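Side-chain contacts in methionine-R-sulfoxide reductase (Neisseria meningitidis, PDB 3MMH), which reduces the R epimer of free methionine sulfoxide back to methionine, using a GAF-type domain as its catalytic scaffold: residues R77-F80 with G81-V84; A133-H137 with L138-D142. All blocks are in the same frame, centred on the assembly; numbering follows the deposited sequence. Where two conformers were deposited one is given.

Interaction 1 (R77-F80 with G81-V84). With SME (methionine sulfoxide), chain C.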
loop_
_atom_site.group_PDB
_atom_site.type_symbol
_atom_site.label_atom_id
_atom_site.label_comp_id
_atom_site.label_asym_id
_atom_site.label_seq_id
_atom_site.Cartn_x
_atom_site.Cartn_y
_atom_site.Cartn_z
ATOM N N ARG A 77 5.388 12.051 -6.387
ATOM C CA ARG A 77 5.367 12.462 -7.769
ATOM C C ARG A 77 6.696 12.354 -8.444
ATOM O O ARG A 77 7.635 12.813 -7.943
ATOM C CB ARG A 77 4.795 13.882 -7.932
ATOM C CG ARG A 77 3.293 13.887 -7.694
ATOM C CD ARG A 77 2.580 15.169 -7.773
ATOM N NE ARG A 77 1.160 14.890 -7.510
ATOM C CZ ARG A 77 0.168 14.697 -8.374
ATOM N NH1 ARG A 77 0.364 14.756 -9.672
ATOM N NH2 ARG A 77 -1.050 14.477 -7.905
ATOM N N ILE A 78 6.738 11.730 -9.609
ATOM C CA ILE A 78 7.960 11.608 -10.427
ATOM C C ILE A 78 7.609 12.136 -11.845
ATOM O O ILE A 78 6.781 11.561 -12.529
ATOM C CB ILE A 78 8.485 10.151 -10.462
ATOM C CG1 ILE A 78 8.819 9.660 -9.035
ATOM C CG2 ILE A 78 9.759 10.082 -11.317
ATOM C CD1 ILE A 78 9.120 8.217 -8.977
ATOM N N PRO A 79 8.266 13.203 -12.282
ATOM C CA PRO A 79 8.011 13.696 -13.617
ATOM C C PRO A 79 8.360 12.681 -14.708
ATOM O O PRO A 79 9.372 11.971 -14.596
ATOM C CB PRO A 79 8.871 14.952 -13.725
ATOM C CG PRO A 79 9.155 15.326 -12.342
ATOM C CD PRO A 79 9.212 14.071 -11.556
ATOM N N PHE A 80 7.633 12.779 -15.838
ATOM C CA PHE A 80 8.038 12.039 -17.038
ATOM C C PHE A 80 9.538 12.227 -17.297
ATOM O O PHE A 80 10.020 13.348 -17.299
ATOM C CB PHE A 80 7.267 12.581 -18.260
ATOM C CG PHE A 80 7.637 11.934 -19.537
ATOM C CD1 PHE A 80 7.142 10.708 -19.861
ATOM C CD2 PHE A 80 8.569 12.523 -20.390
ATOM C CE1 PHE A 80 7.497 10.087 -21.009
ATOM C CE2 PHE A 80 8.981 11.894 -21.530
ATOM C CZ PHE A 80 8.461 10.663 -21.883
ATOM N N GLY A 81 10.230 11.139 -17.582
ATOM C CA GLY A 81 11.630 11.150 -17.953
ATOM C C GLY A 81 12.617 11.330 -16.864
ATOM O O GLY A 81 13.807 11.253 -17.163
ATOM N N ARG A 82 12.194 11.567 -15.617
ATOM C CA ARG A 82 13.114 11.777 -14.503
ATOM C C ARG A 82 13.152 10.507 -13.658
ATOM O O ARG A 82 12.109 9.839 -13.449
ATOM C CB ARG A 82 12.586 12.926 -13.680
ATOM C CG ARG A 82 12.559 14.302 -14.416
ATOM C CD ARG A 82 13.917 14.794 -14.862
ATOM N NE ARG A 82 14.957 14.692 -13.829
ATOM C CZ ARG A 82 15.239 15.684 -13.012
ATOM N NH1 ARG A 82 14.577 16.783 -13.007
ATOM N NH2 ARG A 82 16.200 15.546 -12.110
ATOM N N GLY A 83 14.305 10.214 -13.091
ATOM C CA GLY A 83 14.479 9.048 -12.261
ATOM C C GLY A 83 14.474 7.758 -13.061
ATOM O O GLY A 83 14.158 7.751 -14.220
ATOM N N VAL A 84 14.788 6.648 -12.376
ATOM C CA VAL A 84 14.635 5.342 -13.028
ATOM C C VAL A 84 13.155 5.178 -13.497
ATOM O O VAL A 84 12.913 4.602 -14.532
ATOM C CB VAL A 84 15.099 4.228 -12.093
ATOM C CG1 VAL A 84 15.104 2.891 -12.778
ATOM C CG2 VAL A 84 16.498 4.519 -11.513
HETATM N N SME C . 14.201 5.498 -7.278
HETATM C CA SME C . 13.025 5.907 -8.081
HETATM C CB SME C . 12.011 6.748 -7.278
HETATM C CG SME C . 10.978 5.948 -6.467
HETATM S S SME C . 11.619 5.343 -4.959
HETATM O OE SME C . 12.942 4.751 -4.903
HETATM C CE SME C . 10.243 4.439 -4.384
HETATM C C SME C . 13.466 6.600 -9.340
HETATM O O SME C . 12.591 6.913 -10.159
HETATM O OXT SME C . 14.725 6.808 -9.538
#

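Interaction 2 (A133-H137 with L138-D142). With SME (methionine sulfoxide), chain C; ACT (acetate ion), chain M.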
loop_
_atom_site.group_PDB
_atom_site.type_symbol
_atom_site.label_atom_id
_atom_site.label_comp_id
_atom_site.label_asym_id
_atom_site.label_seq_id
_atom_site.Cartn_x
_atom_site.Cartn_y
_atom_site.Cartn_z
ATOM N N ALA A 133 10.777 -1.656 -7.603
ATOM C CA ALA A 133 11.304 -2.406 -6.471
ATOM C C ALA A 133 12.735 -1.920 -6.169
ATOM O O ALA A 133 13.494 -1.677 -7.111
ATOM C CB ALA A 133 11.280 -3.882 -6.631
ATOM N N ASP A 134 13.021 -1.816 -4.872
ATOM C CA ASP A 134 14.285 -1.264 -4.426
ATOM C C ASP A 134 14.872 -2.156 -3.328
ATOM O O ASP A 134 14.145 -2.798 -2.588
ATOM C CB ASP A 134 14.121 0.224 -3.961
ATOM C CG ASP A 134 13.486 1.095 -5.003
ATOM O OD1 ASP A 134 14.241 1.724 -5.755
ATOM O OD2 ASP A 134 12.218 1.110 -5.039
ATOM N N SER A 135 16.188 -2.193 -3.260
ATOM C CA SER A 135 16.923 -3.003 -2.279
ATOM C C SER A 135 18.024 -2.159 -1.640
ATOM O O SER A 135 18.623 -1.319 -2.295
ATOM C CB SER A 135 17.549 -4.178 -2.969
ATOM O OG SER A 135 18.287 -4.967 -2.025
ATOM N N GLU A 136 18.272 -2.431 -0.378
ATOM C CA GLU A 136 19.473 -1.925 0.294
ATOM C C GLU A 136 20.746 -2.624 -0.116
ATOM O O GLU A 136 21.823 -2.141 0.252
ATOM C CB GLU A 136 19.316 -2.069 1.810
ATOM C CG GLU A 136 18.292 -1.166 2.359
ATOM C CD GLU A 136 18.379 -1.094 3.900
ATOM O OE1 GLU A 136 19.163 -0.309 4.413
ATOM O OE2 GLU A 136 17.569 -1.802 4.551
ATOM N N HIS A 137 20.679 -3.741 -0.854
ATOM C CA HIS A 137 21.867 -4.510 -1.307
ATOM C C HIS A 137 22.204 -4.035 -2.721
ATOM O O HIS A 137 21.281 -3.643 -3.465
ATOM C CB HIS A 137 21.564 -6.023 -1.325
ATOM C CG HIS A 137 21.014 -6.516 -0.042
ATOM N ND1 HIS A 137 21.504 -6.118 1.181
ATOM C CD2 HIS A 137 19.966 -7.328 0.214
ATOM C CE1 HIS A 137 20.809 -6.709 2.144
ATOM N NE2 HIS A 137 19.848 -7.418 1.581
ATOM N N LEU A 138 23.479 -4.057 -3.109
ATOM C CA LEU A 138 23.867 -3.854 -4.505
ATOM C C LEU A 138 23.399 -5.046 -5.338
ATOM O O LEU A 138 23.427 -6.153 -4.892
ATOM C CB LEU A 138 25.374 -3.728 -4.618
ATOM C CG LEU A 138 25.961 -2.432 -4.163
ATOM C CD1 LEU A 138 27.458 -2.553 -3.934
ATOM C CD2 LEU A 138 25.659 -1.293 -5.095
ATOM N N ALA A 139 23.038 -4.787 -6.606
ATOM C CA ALA A 139 22.762 -5.843 -7.596
ATOM C C ALA A 139 21.786 -6.856 -7.062
ATOM O O ALA A 139 21.892 -8.046 -7.415
ATOM C CB ALA A 139 24.131 -6.615 -7.998
ATOM N N GLN A 140 20.717 -6.415 -6.395
ATOM C CA GLN A 140 19.705 -7.358 -5.959
ATOM C C GLN A 140 18.835 -7.814 -7.129
ATOM O O GLN A 140 18.192 -8.863 -7.031
ATOM C CB GLN A 140 18.863 -6.731 -4.847
ATOM C CG GLN A 140 18.036 -7.800 -4.141
ATOM C CD GLN A 140 18.882 -8.839 -3.416
ATOM O OE1 GLN A 140 19.914 -8.469 -2.851
ATOM N NE2 GLN A 140 18.502 -10.123 -3.460
ATOM N N PHE A 141 18.763 -7.027 -8.180
ATOM C CA PHE A 141 17.868 -7.276 -9.285
ATOM C C PHE A 141 18.657 -7.572 -10.560
ATOM O O PHE A 141 19.638 -6.892 -10.870
ATOM C CB PHE A 141 16.908 -6.106 -9.557
ATOM C CG PHE A 141 16.195 -5.676 -8.304
ATOM C CD1 PHE A 141 15.118 -6.390 -7.847
ATOM C CD2 PHE A 141 16.630 -4.587 -7.560
ATOM C CE1 PHE A 141 14.489 -5.986 -6.674
ATOM C CE2 PHE A 141 16.001 -4.225 -6.399
ATOM C CZ PHE A 141 14.910 -4.917 -5.952
ATOM N N ASP A 142 18.260 -8.637 -11.242
ATOM C CA ASP A 142 18.952 -9.076 -12.408
ATOM C C ASP A 142 17.958 -9.576 -13.471
ATOM O O ASP A 142 16.770 -9.232 -13.444
ATOM C CB ASP A 142 20.011 -10.126 -12.009
ATOM C CG ASP A 142 19.440 -11.409 -11.533
ATOM O OD1 ASP A 142 18.234 -11.641 -11.661
ATOM O OD2 ASP A 142 20.196 -12.247 -11.004
HETATM N N SME C . 14.201 5.498 -7.278
HETATM C CA SME C . 13.025 5.907 -8.081
HETATM C CB SME C . 12.011 6.748 -7.278
HETATM C CG SME C . 10.978 5.948 -6.467
HETATM S S SME C . 11.619 5.343 -4.959
HETATM O OE SME C . 12.942 4.751 -4.903
HETATM C CE SME C . 10.243 4.439 -4.384
HETATM C C SME C . 13.466 6.600 -9.340
HETATM O O SME C . 12.591 6.913 -10.159
HETATM O OXT SME C . 14.725 6.808 -9.538
HETATM C C ACT M . 16.503 -5.562 0.781
HETATM O O ACT M . 16.953 -4.434 1.150
HETATM O OXT ACT M . 16.381 -5.923 -0.425
HETATM C CH3 ACT M . 16.247 -6.538 1.899
#

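Interaction 1 (R77-F80 with G81-V84)
The backbone N of R82 donates to P79 O at 3.0 Å, a nearly straight bond (163° at the hydrogen) whose donor stands tilted 35° from the carbonyl plane. It closes a type II beta turn from P79 to R82. G81, with positive phi, occupies the third position of that turn, a usual place for such a backbone. The aliphatic part of R82 lies aslant the proline ring, R82 CG standing 3.8 Å from P79 CB. The arginine chain then bends at chi2 and chi3, and its guanidinium group leaves the turn to form a salt bridge with D105. F80 CG, anti to the backbone N (chi1 178°), stands beside its own carbonyl carbon, and this places G81 N over one face of the phenyl ring, 3.3 Å from F80 CG; the same ring meets W89 edge-to-face. In one of two deposited conformers, I78 places CG2 3.2 Å from R82 O and CD1 3.7 Å from SME CB. Past the turn, V84 N donates to SME OXT at 2.8 Å, and C85 N also bonds the substrate. A short edge strand thus passes through a type II turn into helix 83-91, whose N-terminal backbone amides receive the substrate carboxylate in the methionine sulfoxide pocket.

Interaction 2 (A133-H137 with L138-D142)
With OG anti to the backbone N (chi1 179°), S135 turns its hydroxyl toward the returning chain, while F141, its CG set beside the backbone N (chi1 -51°), sends its ring back toward the strand. The serine OG accepts from H137 N at 2.9 Å, forming an ST turn, and donates to OXT of a bound acetate at 2.7 Å. E136 N holds the other acetate oxygen, O, at 2.8 Å. Q140 packs its CB 3.4 Å from S135 OG; its chain bends at chi2, which brings OE1 to the edge of the H137 imidazole, 3.3 Å from CD2. These two side chains run alongside each other with ring and amide planes 64° apart, and acetate O lies over one face of the imidazole, offset toward its rim. Deeper in, F141 CZ meets A133 CB at 3.8 Å, and the ring directs its edge at S135 N, 3.7 Å from CE2. Q140 CB lies above one face of this phenyl ring, displaced toward the rim, and W49 also meets it. In one of its two conformers, D134 brings OD1 to 3.4 Å from SME OE, with carboxylates of D132 and E116 nearby. The acetate probably comes from the crystallisation liquor, and its grip by one hydroxyl and one amide N-H is consistent with this turn offering hydrogen-bond donors to a small anion.

Overall arrangement
Interaction 1 precedes interaction 2 along the chain, and both lie within the GAF domain, reaching the same antiparallel sheet. Strand 77-79 is an outermost strand of that sheet in this chain, whereas strand 126-135 lies inside it, between 51-58 and 115-123. The centres are 19 Å apart and the nearest atoms about 7 Å, so the two do not touch; besides the sheet, they share the bound methionine sulfoxide. Residues 77-84 lead into helix 83-91 at the substrate's carboxylate end, and strand 126-135 passes the sulfoxide end before the chain continues to helix 143-165. The pocket is therefore assembled from distant parts of the sequence.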